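Local coordinates for protein O-succinylhomoserine sulfhydrylase (Mycobacterium tuberculosis, PDB 3NDN) that probably catalyses the formation of L-homocysteine from O-succinyl-L-homoserine and hydrogen sulfide, using covalently bound pyridoxal 5'-phosphate, at residues S181-I185 and A186-E190; D23-S26 and Q27-G31; F345-L348 and D349-L353; E63-A67 and G68-H72. One frame throughout, in Å; residues are numbered along the deposited sequence. Where two conformers were deposited one is given.

How the contacts relate
All four contacts are short-range ones at helix ends: contacts 1 and 2 start helices 185-194 and 27-33, contacts 3 and 4 finish helices 340-350 and 59-66. Within one chain they do not touch. Contacts 1 and 2 come nearest, about 14 Å between nearest atoms, while contacts 3 and 4 lie on opposite sides of the chain centre, about 59 Å between their centres. Contact 1 is internal to its chain. The other three meet neighbouring copies in the tetramer, and Glu63 of contact 4 packs on Phe345, a contact 3 residue, of the third subunit. Lys227, the predicted attachment point of pyridoxal phosphate, belongs to none of these segments and falls between contacts 1 and 3 in sequence.

Contact 1: residues S181-I185 and A186-E190; sequences SLVDI and AAVTE
The carboxylate of Asp184 carries the methyl group of Ala187 on one face, with Ala187 CB 3.7 Å from Asp184 CG and almost directly above it. This is the N-cap of helix 185-194. Asp184 has its CG anti to the backbone N (chi1 -166°), which carries OD1 forward to the first turn, where it accepts a weak capping bond from Ala187 N at 3.4 Å. That N-H also arrives from above the carboxylate plane, on the same side as the methyl, in keeping with the length of the bond. A water adds to the cap: it accepts from Ala186 N at 3.1 Å and gives a weak bond to OD1. The other oxygen, OD2, has a long, weak ion pair with Arg320.

Behind the cap, Val188 N bonds to Asp184 O at 3.0 Å and begins the helical pattern. Val183 and Val188 cross at about a right angle, CG1 of the former meeting CG2 of the latter at 3.7 Å, and both rest on Phe172 of strand 169-173, which joins the helix start to the sheet. Ile185 O is gripped twice, by Thr189 N at 2.9 Å and by Thr189 OG1, also at 2.9 Å, the hydroxyl donating from above the carbonyl plane.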
loop_
_atom_site.group_PDB
_atom_site.type_symbol
_atom_site.label_atom_id
_atom_site.label_comp_id
_atom_site.label_asym_id
_atom_site.label_seq_id
_atom_site.Cartn_x
_atom_site.Cartn_y
_atom_site.Cartn_z
ATOM N N SER A 181 6.052 18.979 -33.443
ATOM C CA SER A 181 5.977 18.628 -34.865
ATOM C C SER A 181 5.136 17.361 -35.022
ATOM O O SER A 181 5.179 16.478 -34.147
ATOM C CB SER A 181 7.404 18.404 -35.394
ATOM O OG SER A 181 7.424 17.898 -36.721
ATOM N N LEU A 182 4.378 17.253 -36.121
ATOM C CA LEU A 182 3.503 16.084 -36.349
ATOM C C LEU A 182 3.985 15.095 -37.429
ATOM O O LEU A 182 4.735 15.464 -38.338
ATOM C CB LEU A 182 2.058 16.532 -36.680
ATOM C CG LEU A 182 1.338 17.601 -35.839
ATOM C CD1 LEU A 182 -0.145 17.643 -36.173
ATOM C CD2 LEU A 182 1.506 17.398 -34.350
ATOM N N VAL A 183 3.533 13.842 -37.316
ATOM C CA VAL A 183 3.703 12.817 -38.356
ATOM C C VAL A 183 2.303 12.436 -38.892
ATOM O O VAL A 183 1.369 12.274 -38.105
ATOM C CB VAL A 183 4.424 11.558 -37.793
ATOM C CG1 VAL A 183 4.543 10.465 -38.853
ATOM C CG2 VAL A 183 5.813 11.928 -37.240
ATOM N N ASP A 184 2.154 12.329 -40.218
ATOM C CA ASP A 184 0.869 11.959 -40.847
ATOM C C ASP A 184 0.627 10.443 -40.676
ATOM O O ASP A 184 1.186 9.644 -41.433
ATOM C CB ASP A 184 0.897 12.340 -42.344
ATOM C CG ASP A 184 -0.486 12.319 -43.014
ATOM O OD1 ASP A 184 -1.325 11.454 -42.715
ATOM O OD2 ASP A 184 -0.720 13.158 -43.915
ATOM N N ILE A 185 -0.199 10.051 -39.704
ATOM C CA ILE A 185 -0.339 8.609 -39.344
ATOM C C ILE A 185 -0.836 7.727 -40.514
ATOM O O ILE A 185 -0.201 6.717 -40.840
ATOM C CB ILE A 185 -1.207 8.389 -38.060
ATOM C CG1 ILE A 185 -0.588 9.087 -36.842
ATOM C CG2 ILE A 185 -1.411 6.880 -37.750
ATOM C CD1 ILE A 185 -1.567 9.209 -35.629
ATOM N N ALA A 186 -1.953 8.104 -41.144
ATOM C CA ALA A 186 -2.509 7.306 -42.254
ATOM C C ALA A 186 -1.554 7.171 -43.453
ATOM O O ALA A 186 -1.447 6.098 -44.046
ATOM C CB ALA A 186 -3.861 7.845 -42.708
ATOM N N ALA A 187 -0.871 8.256 -43.813
ATOM C CA ALA A 187 0.039 8.223 -44.961
ATOM C C ALA A 187 1.294 7.376 -44.680
ATOM O O ALA A 187 1.738 6.609 -45.537
ATOM C CB ALA A 187 0.401 9.642 -45.396
ATOM N N VAL A 188 1.857 7.502 -43.479
ATOM C CA VAL A 188 3.035 6.705 -43.115
ATOM C C VAL A 188 2.673 5.210 -42.992
ATOM O O VAL A 188 3.442 4.347 -43.425
ATOM C CB VAL A 188 3.728 7.235 -41.825
ATOM C CG1 VAL A 188 4.778 6.242 -41.303
ATOM C CG2 VAL A 188 4.353 8.607 -42.092
ATOM N N THR A 189 1.497 4.917 -42.444
ATOM C CA THR A 189 1.016 3.529 -42.298
ATOM C C THR A 189 0.867 2.832 -43.681
ATOM O O THR A 189 1.212 1.646 -43.840
ATOM C CB THR A 189 -0.315 3.481 -41.493
ATOM O OG1 THR A 189 -0.078 3.900 -40.137
ATOM C CG2 THR A 189 -0.881 2.067 -41.445
ATOM N N GLU A 190 0.381 3.586 -44.669
ATOM C CA GLU A 190 0.228 3.075 -46.035
ATOM C C GLU A 190 1.592 2.661 -46.633
ATOM O O GLU A 190 1.717 1.554 -47.161
ATOM C CB GLU A 190 -0.500 4.099 -46.932
HETATM O O HOH W 1 -3.594 10.592 -40.303
#

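Contact 2: residues D23-S26 and Q27-G31; sequences DGVS and QATVG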
loop_
_atom_site.group_PDB
_atom_site.type_symbol
_atom_site.label_atom_id
_atom_site.label_comp_id
_atom_site.label_asym_id
_atom_site.label_seq_id
_atom_site.Cartn_x
_atom_site.Cartn_y
_atom_site.Cartn_z
ATOM N N ASP A 23 -24.299 -3.984 -24.415
ATOM C CA ASP A 23 -23.960 -3.596 -25.781
ATOM C C ASP A 23 -24.028 -2.080 -25.977
ATOM O O ASP A 23 -24.996 -1.434 -25.556
ATOM C CB ASP A 23 -24.919 -4.286 -26.762
ATOM C CG ASP A 23 -24.708 -3.843 -28.187
ATOM O OD1 ASP A 23 -23.715 -4.292 -28.797
ATOM O OD2 ASP A 23 -25.526 -3.035 -28.692
ATOM N N GLY A 24 -22.994 -1.520 -26.595
ATOM C CA GLY A 24 -23.017 -0.122 -27.044
ATOM C C GLY A 24 -22.569 0.958 -26.070
ATOM O O GLY A 24 -22.621 2.147 -26.405
ATOM N N VAL A 25 -22.122 0.567 -24.877
ATOM C CA VAL A 25 -21.658 1.542 -23.865
ATOM C C VAL A 25 -20.432 2.345 -24.344
ATOM O O VAL A 25 -19.619 1.839 -25.125
ATOM C CB VAL A 25 -21.382 0.870 -22.467
ATOM C CG1 VAL A 25 -22.674 0.372 -21.834
ATOM C CG2 VAL A 25 -20.370 -0.258 -22.582
ATOM N N SER A 26 -20.307 3.588 -23.877
ATOM C CA SER A 26 -19.252 4.503 -24.323
ATOM C C SER A 26 -17.881 4.299 -23.640
ATOM O O SER A 26 -17.755 3.497 -22.691
ATOM C CB SER A 26 -19.702 5.944 -24.129
ATOM O OG SER A 26 -19.731 6.257 -22.748
ATOM N N GLN A 27 -16.870 5.022 -24.144
ATOM C CA GLN A 27 -15.490 5.023 -23.606
ATOM C C GLN A 27 -15.444 5.427 -22.115
ATOM O O GLN A 27 -14.683 4.851 -21.344
ATOM C CB GLN A 27 -14.584 5.946 -24.445
ATOM C CG GLN A 27 -13.071 5.583 -24.457
ATOM C CD GLN A 27 -12.203 6.562 -25.266
ATOM O OE1 GLN A 27 -12.401 7.778 -25.213
ATOM N NE2 GLN A 27 -11.218 6.029 -25.996
ATOM N N ALA A 28 -16.290 6.376 -21.708
ATOM C CA ALA A 28 -16.344 6.823 -20.302
ATOM C C ALA A 28 -16.824 5.711 -19.372
ATOM O O ALA A 28 -16.253 5.478 -18.308
ATOM C CB ALA A 28 -17.232 8.048 -20.155
ATOM N N THR A 29 -17.893 5.037 -19.778
ATOM C CA THR A 29 -18.467 3.926 -19.019
ATOM C C THR A 29 -17.511 2.725 -18.826
ATOM O O THR A 29 -17.427 2.167 -17.712
ATOM C CB THR A 29 -19.802 3.498 -19.658
ATOM O OG1 THR A 29 -20.699 4.609 -19.638
ATOM C CG2 THR A 29 -20.427 2.361 -18.914
ATOM N N VAL A 30 -16.781 2.325 -19.877
ATOM C CA VAL A 30 -15.827 1.208 -19.736
ATOM C C VAL A 30 -14.649 1.558 -18.827
ATOM O O VAL A 30 -14.075 0.671 -18.191
ATOM C CB VAL A 30 -15.284 0.605 -21.109
ATOM C CG1 VAL A 30 -16.434 0.094 -22.005
ATOM C CG2 VAL A 30 -14.410 1.590 -21.847
ATOM N N GLY A 31 -14.259 2.837 -18.791
ATOM C CA GLY A 31 -13.189 3.259 -17.883
ATOM C C GLY A 31 -13.567 3.138 -16.408
ATOM O O GLY A 31 -12.709 2.875 -15.558
HETATM O O HOH W 2 -17.286 8.358 -23.712
#
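A hydrophobic staple closes the start of helix 27-33, where Ser26 is the N-cap: Val25, just before the cap, reaches forward to Val30 in the first turn. Val25 CG2 meets Val30 CG1 at 4.0 Å, the two side chains crossing obliquely. Val25 also lies at about a right angle to Thr29, whose CG2 comes to 4.0 Å from Val25 CB. With chi1 at -60°, Thr29 sets this methyl anti to its own nitrogen and toward the valine, while OG1 points to the second subunit, bonding to Asp404 and to the backbone N of Asp401 there.

The backbone turn is fixed by Val30 N donating to Ser26 O at 3.2 Å, with an N-H...O angle of 161° and the donor in the carbonyl plane. At the cap, a water accepts from Ala28 N at 3.0 Å and has a weak link to Ser26 OG at 3.4 Å. The side chain of Gln27 leaves the turn extended, and its NE2 bonds to Ile93 O. Ser26 thus serves the first turn chiefly through its carbonyl and, more loosely, through water; Thr29 divides its branches, the methyl packing within the chain and the hydroxyl joining two subunits.

Contact 3: residues F345-L348 and D349-L353; sequences FEVL and DKMRL
Asp349 folds its side chain back along the end of helix 340-350, alongside the carbonyl of Phe345, four residues earlier. With CG beside its own backbone N (chi1 -70°), the carboxylate lies close to that oxygen: CG is 3.2 Å from Phe345 O, and OD2, which like the carbonyl is an acceptor, is 3.3 Å from it. Asp349 N donates to the same Phe345 O at 3.1 Å and Ala59 N of the third subunit bonds to OD1, which probably offsets the closeness of the two acceptors.

Lys350 runs its aliphatic part past the next carbonyl, CG lying 3.4 Å from Glu346 O. The chain then bends at chi3 and chi4, and NZ and the Glu346 carboxylate stay apart, that acid being paired with Arg343. On another flank, Met351 bends at chi2 to bring CE within 4.3 Å of Val347 CG1; both residues also pack on Ala412 of helix 402-413, so this flank joins the helix end to the last helix of the chain.

The helix ends here with bonds that reach three residues back: Lys350 N bonds to Val347 O from well above the carbonyl plane, and Met351 N makes a weak bond to Leu348 O. Arg352 then curls back over the turn: its NH1 donates to Asp349 O and to Met351 O, each 3.0 Å away and near the guanidinium plane. A water completes the closure, donating to Leu348 O at 2.8 Å and Met351 O at 2.7 Å.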
loop_
_atom_site.group_PDB
_atom_site.type_symbol
_atom_site.label_atom_id
_atom_site.label_comp_id
_atom_site.label_asym_id
_atom_site.label_seq_id
_atom_site.Cartn_x
_atom_site.Cartn_y
_atom_site.Cartn_z
ATOM N N PHE A 345 15.746 31.761 -17.397
ATOM C CA PHE A 345 15.978 31.428 -15.984
ATOM C C PHE A 345 15.236 32.382 -15.041
ATOM O O PHE A 345 14.713 31.967 -14.015
ATOM C CB PHE A 345 17.482 31.430 -15.662
ATOM C CG PHE A 345 18.185 30.130 -15.970
ATOM C CD1 PHE A 345 17.726 29.281 -16.983
ATOM C CD2 PHE A 345 19.335 29.764 -15.262
ATOM C CE1 PHE A 345 18.386 28.082 -17.272
ATOM C CE2 PHE A 345 20.001 28.574 -15.546
ATOM C CZ PHE A 345 19.525 27.732 -16.556
ATOM N N GLU A 346 15.196 33.661 -15.399
ATOM C CA GLU A 346 14.507 34.679 -14.611
ATOM C C GLU A 346 13.006 34.388 -14.479
ATOM O O GLU A 346 12.416 34.559 -13.401
ATOM C CB GLU A 346 14.728 36.070 -15.239
ATOM C CG GLU A 346 14.237 37.219 -14.366
ATOM C CD GLU A 346 14.340 38.598 -15.037
ATOM O OE1 GLU A 346 14.325 38.687 -16.291
ATOM O OE2 GLU A 346 14.426 39.597 -14.287
ATOM N N VAL A 347 12.402 33.942 -15.577
ATOM C CA VAL A 347 10.963 33.640 -15.640
ATOM C C VAL A 347 10.624 32.406 -14.786
ATOM O O VAL A 347 9.674 32.430 -13.982
ATOM C CB VAL A 347 10.488 33.443 -17.118
ATOM C CG1 VAL A 347 9.039 32.968 -17.188
ATOM C CG2 VAL A 347 10.661 34.747 -17.931
ATOM N N LEU A 348 11.409 31.349 -14.935
ATOM C CA LEU A 348 11.190 30.139 -14.124
ATOM C C LEU A 348 11.319 30.438 -12.630
ATOM O O LEU A 348 10.518 29.958 -11.827
ATOM C CB LEU A 348 12.133 29.011 -14.535
ATOM C CG LEU A 348 11.620 27.987 -15.562
ATOM C CD1 LEU A 348 11.257 28.632 -16.888
ATOM C CD2 LEU A 348 12.699 26.936 -15.760
ATOM N N ASP A 349 12.305 31.269 -12.275
ATOM C CA ASP A 349 12.588 31.580 -10.872
ATOM C C ASP A 349 11.542 32.500 -10.212
ATOM O O ASP A 349 11.502 32.609 -8.986
ATOM C CB ASP A 349 14.008 32.156 -10.716
ATOM C CG ASP A 349 15.108 31.116 -10.950
ATOM O OD1 ASP A 349 14.851 29.881 -10.917
ATOM O OD2 ASP A 349 16.265 31.542 -11.142
ATOM N N LYS A 350 10.682 33.133 -11.016
ATOM C CA LYS A 350 9.611 34.003 -10.496
ATOM C C LYS A 350 8.258 33.314 -10.266
ATOM O O LYS A 350 7.391 33.864 -9.578
ATOM C CB LYS A 350 9.422 35.234 -11.401
ATOM C CG LYS A 350 10.473 36.305 -11.240
ATOM C CD LYS A 350 10.327 37.425 -12.296
ATOM C CE LYS A 350 9.037 38.231 -12.137
ATOM N NZ LYS A 350 9.018 39.126 -10.940
ATOM N N MET A 351 8.078 32.118 -10.831
ATOM C CA MET A 351 6.875 31.292 -10.571
ATOM C C MET A 351 6.687 31.055 -9.068
ATOM O O MET A 351 7.661 30.728 -8.368
ATOM C CB MET A 351 6.978 29.932 -11.271
ATOM C CG MET A 351 7.239 29.968 -12.773
ATOM S SD MET A 351 5.742 30.216 -13.727
ATOM C CE MET A 351 6.347 30.053 -15.410
ATOM N N ARG A 352 5.452 31.218 -8.578
ATOM C CA ARG A 352 5.125 30.972 -7.159
ATOM C C ARG A 352 4.014 29.919 -6.931
ATOM O O ARG A 352 3.715 29.571 -5.779
ATOM C CB ARG A 352 4.782 32.290 -6.441
ATOM C CG ARG A 352 5.962 33.289 -6.300
ATOM C CD ARG A 352 7.012 32.802 -5.262
ATOM N NE ARG A 352 8.194 33.673 -5.177
ATOM C CZ ARG A 352 9.276 33.580 -5.956
ATOM N NH1 ARG A 352 9.358 32.664 -6.916
ATOM N NH2 ARG A 352 10.287 34.418 -5.780
ATOM N N LEU A 353 3.401 29.436 -8.016
ATOM C CA LEU A 353 2.390 28.358 -7.953
ATOM C C LEU A 353 2.832 27.099 -8.708
ATOM O O LEU A 353 2.748 25.980 -8.172
ATOM C CB LEU A 353 1.007 28.846 -8.455
ATOM C CG LEU A 353 -0.196 27.886 -8.365
ATOM C CD1 LEU A 353 -0.641 27.645 -6.911
ATOM C CD2 LEU A 353 -1.394 28.369 -9.191
HETATM O O HOH W 3 9.912 29.353 -9.112
#

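Contact 4: residues E63-A67 and G68-H72; sequences EKSFA and GELDH
Lys64, Ser65 and Gly68 bring together the end of helix 59-66 and the loop that leaves it. Lys64 lays its CB against Leu70, 3.8 Å from CD1, before its chain runs on away from the turn. Its ammonium group is not in contact with Glu69, NZ and OE2 standing 4.7 Å apart, although the opposite charges may attract weakly.

The backbone forms a Schellman motif. Glu69 N donates to Lys64 O at 2.9 Å, close to the direction in which the carbonyl points, and Gly68 N makes a weaker bond to Ser65 O at 3.2 Å. Gly68, with a positive phi of 70°, turns the chain out of the helix. The amide of Leu70, just beyond, is buried with no partner in the model.

Ser65 touches the returning loop through its hydroxyl, although its side chain sets out away from it. Its OG, beside its own backbone N (chi1 -66°), comes to 3.3 Å from His72 CB and meets the imidazole obliquely, while bonding to Val61 O one turn earlier. The NE2 end of that ring is tied to another copy, bonding to Glu42 OE1 of the fourth subunit.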
loop_
_atom_site.group_PDB
_atom_site.type_symbol
_atom_site.label_atom_id
_atom_site.label_comp_id
_atom_site.label_asym_id
_atom_site.label_seq_id
_atom_site.Cartn_x
_atom_site.Cartn_y
_atom_site.Cartn_z
ATOM N N GLU A 63 -0.055 -30.129 -13.252
ATOM C CA GLU A 63 0.454 -30.545 -14.567
ATOM C C GLU A 63 -0.308 -29.861 -15.712
ATOM O O GLU A 63 0.309 -29.311 -16.629
ATOM C CB GLU A 63 0.413 -32.077 -14.711
ATOM C CG GLU A 63 0.859 -32.597 -16.097
ATOM C CD GLU A 63 0.776 -34.129 -16.258
ATOM O OE1 GLU A 63 0.010 -34.800 -15.532
ATOM O OE2 GLU A 63 1.473 -34.668 -17.149
ATOM N N LYS A 64 -1.641 -29.875 -15.653
ATOM C CA LYS A 64 -2.454 -29.241 -16.695
ATOM C C LYS A 64 -2.223 -27.727 -16.776
ATOM O O LYS A 64 -2.230 -27.144 -17.868
ATOM C CB LYS A 64 -3.945 -29.519 -16.473
ATOM C CG LYS A 64 -4.385 -30.964 -16.668
ATOM C CD LYS A 64 -5.918 -31.050 -16.680
ATOM C CE LYS A 64 -6.407 -32.462 -16.368
ATOM N NZ LYS A 64 -6.138 -33.377 -17.517
ATOM N N SER A 65 -2.034 -27.097 -15.618
ATOM C CA SER A 65 -1.825 -25.649 -15.518
ATOM C C SER A 65 -0.506 -25.214 -16.160
ATOM O O SER A 65 -0.456 -24.211 -16.884
ATOM C CB SER A 65 -1.877 -25.192 -14.047
ATOM O OG SER A 65 -3.183 -25.367 -13.505
ATOM N N PHE A 66 0.556 -25.963 -15.885
ATOM C CA PHE A 66 1.854 -25.729 -16.523
ATOM C C PHE A 66 1.842 -25.955 -18.039
ATOM O O PHE A 66 2.479 -25.203 -18.784
ATOM C CB PHE A 66 2.948 -26.558 -15.854
ATOM C CG PHE A 66 3.709 -25.804 -14.813
ATOM C CD1 PHE A 66 3.159 -25.588 -13.542
ATOM C CD2 PHE A 66 4.978 -25.303 -15.098
ATOM C CE1 PHE A 66 3.871 -24.877 -12.564
ATOM C CE2 PHE A 66 5.699 -24.597 -14.142
ATOM C CZ PHE A 66 5.148 -24.384 -12.864
ATOM N N ALA A 67 1.102 -26.971 -18.483
ATOM C CA ALA A 67 0.964 -27.278 -19.913
ATOM C C ALA A 67 0.022 -26.305 -20.637
ATOM O O ALA A 67 -0.180 -26.409 -21.854
ATOM C CB ALA A 67 0.504 -28.726 -20.107
ATOM N N GLY A 68 -0.551 -25.367 -19.885
ATOM C CA GLY A 68 -1.461 -24.356 -20.428
ATOM C C GLY A 68 -2.808 -24.891 -20.878
ATOM O O GLY A 68 -3.480 -24.259 -21.697
ATOM N N GLU A 69 -3.204 -26.050 -20.357
ATOM C CA GLU A 69 -4.491 -26.656 -20.706
ATOM C C GLU A 69 -5.641 -26.109 -19.862
ATOM O O GLU A 69 -6.820 -26.278 -20.215
ATOM C CB GLU A 69 -4.420 -28.179 -20.608
ATOM C CG GLU A 69 -3.663 -28.824 -21.772
ATOM C CD GLU A 69 -3.288 -30.271 -21.506
ATOM O OE1 GLU A 69 -2.085 -30.600 -21.658
ATOM O OE2 GLU A 69 -4.187 -31.076 -21.152
ATOM N N LEU A 70 -5.288 -25.461 -18.753
ATOM C CA LEU A 70 -6.228 -24.715 -17.915
ATOM C C LEU A 70 -5.758 -23.256 -17.819
ATOM O O LEU A 70 -4.557 -22.990 -17.919
ATOM C CB LEU A 70 -6.293 -25.330 -16.516
ATOM C CG LEU A 70 -6.884 -26.733 -16.352
ATOM C CD1 LEU A 70 -6.615 -27.246 -14.944
ATOM C CD2 LEU A 70 -8.388 -26.757 -16.656
ATOM N N ASP A 71 -6.680 -22.316 -17.617
ATOM C CA ASP A 71 -6.280 -20.909 -17.473
ATOM C C ASP A 71 -5.964 -20.452 -16.018
ATOM O O ASP A 71 -5.824 -19.254 -15.744
ATOM C CB ASP A 71 -7.254 -19.963 -18.197
ATOM C CG ASP A 71 -8.569 -19.768 -17.454
ATOM O OD1 ASP A 71 -8.873 -20.542 -16.521
ATOM O OD2 ASP A 71 -9.313 -18.830 -17.815
ATOM N N HIS A 72 -5.845 -21.421 -15.112
ATOM C CA HIS A 72 -5.351 -21.229 -13.733
ATOM C C HIS A 72 -4.066 -20.384 -13.734
ATOM O O HIS A 72 -3.199 -20.564 -14.600
ATOM C CB HIS A 72 -5.059 -22.622 -13.141
ATOM C CG HIS A 72 -4.980 -22.675 -11.642
ATOM N ND1 HIS A 72 -4.029 -21.988 -10.916
ATOM C CD2 HIS A 72 -5.685 -23.405 -10.739
ATOM C CE1 HIS A 72 -4.181 -22.256 -9.629
ATOM N NE2 HIS A 72 -5.178 -23.116 -9.495
#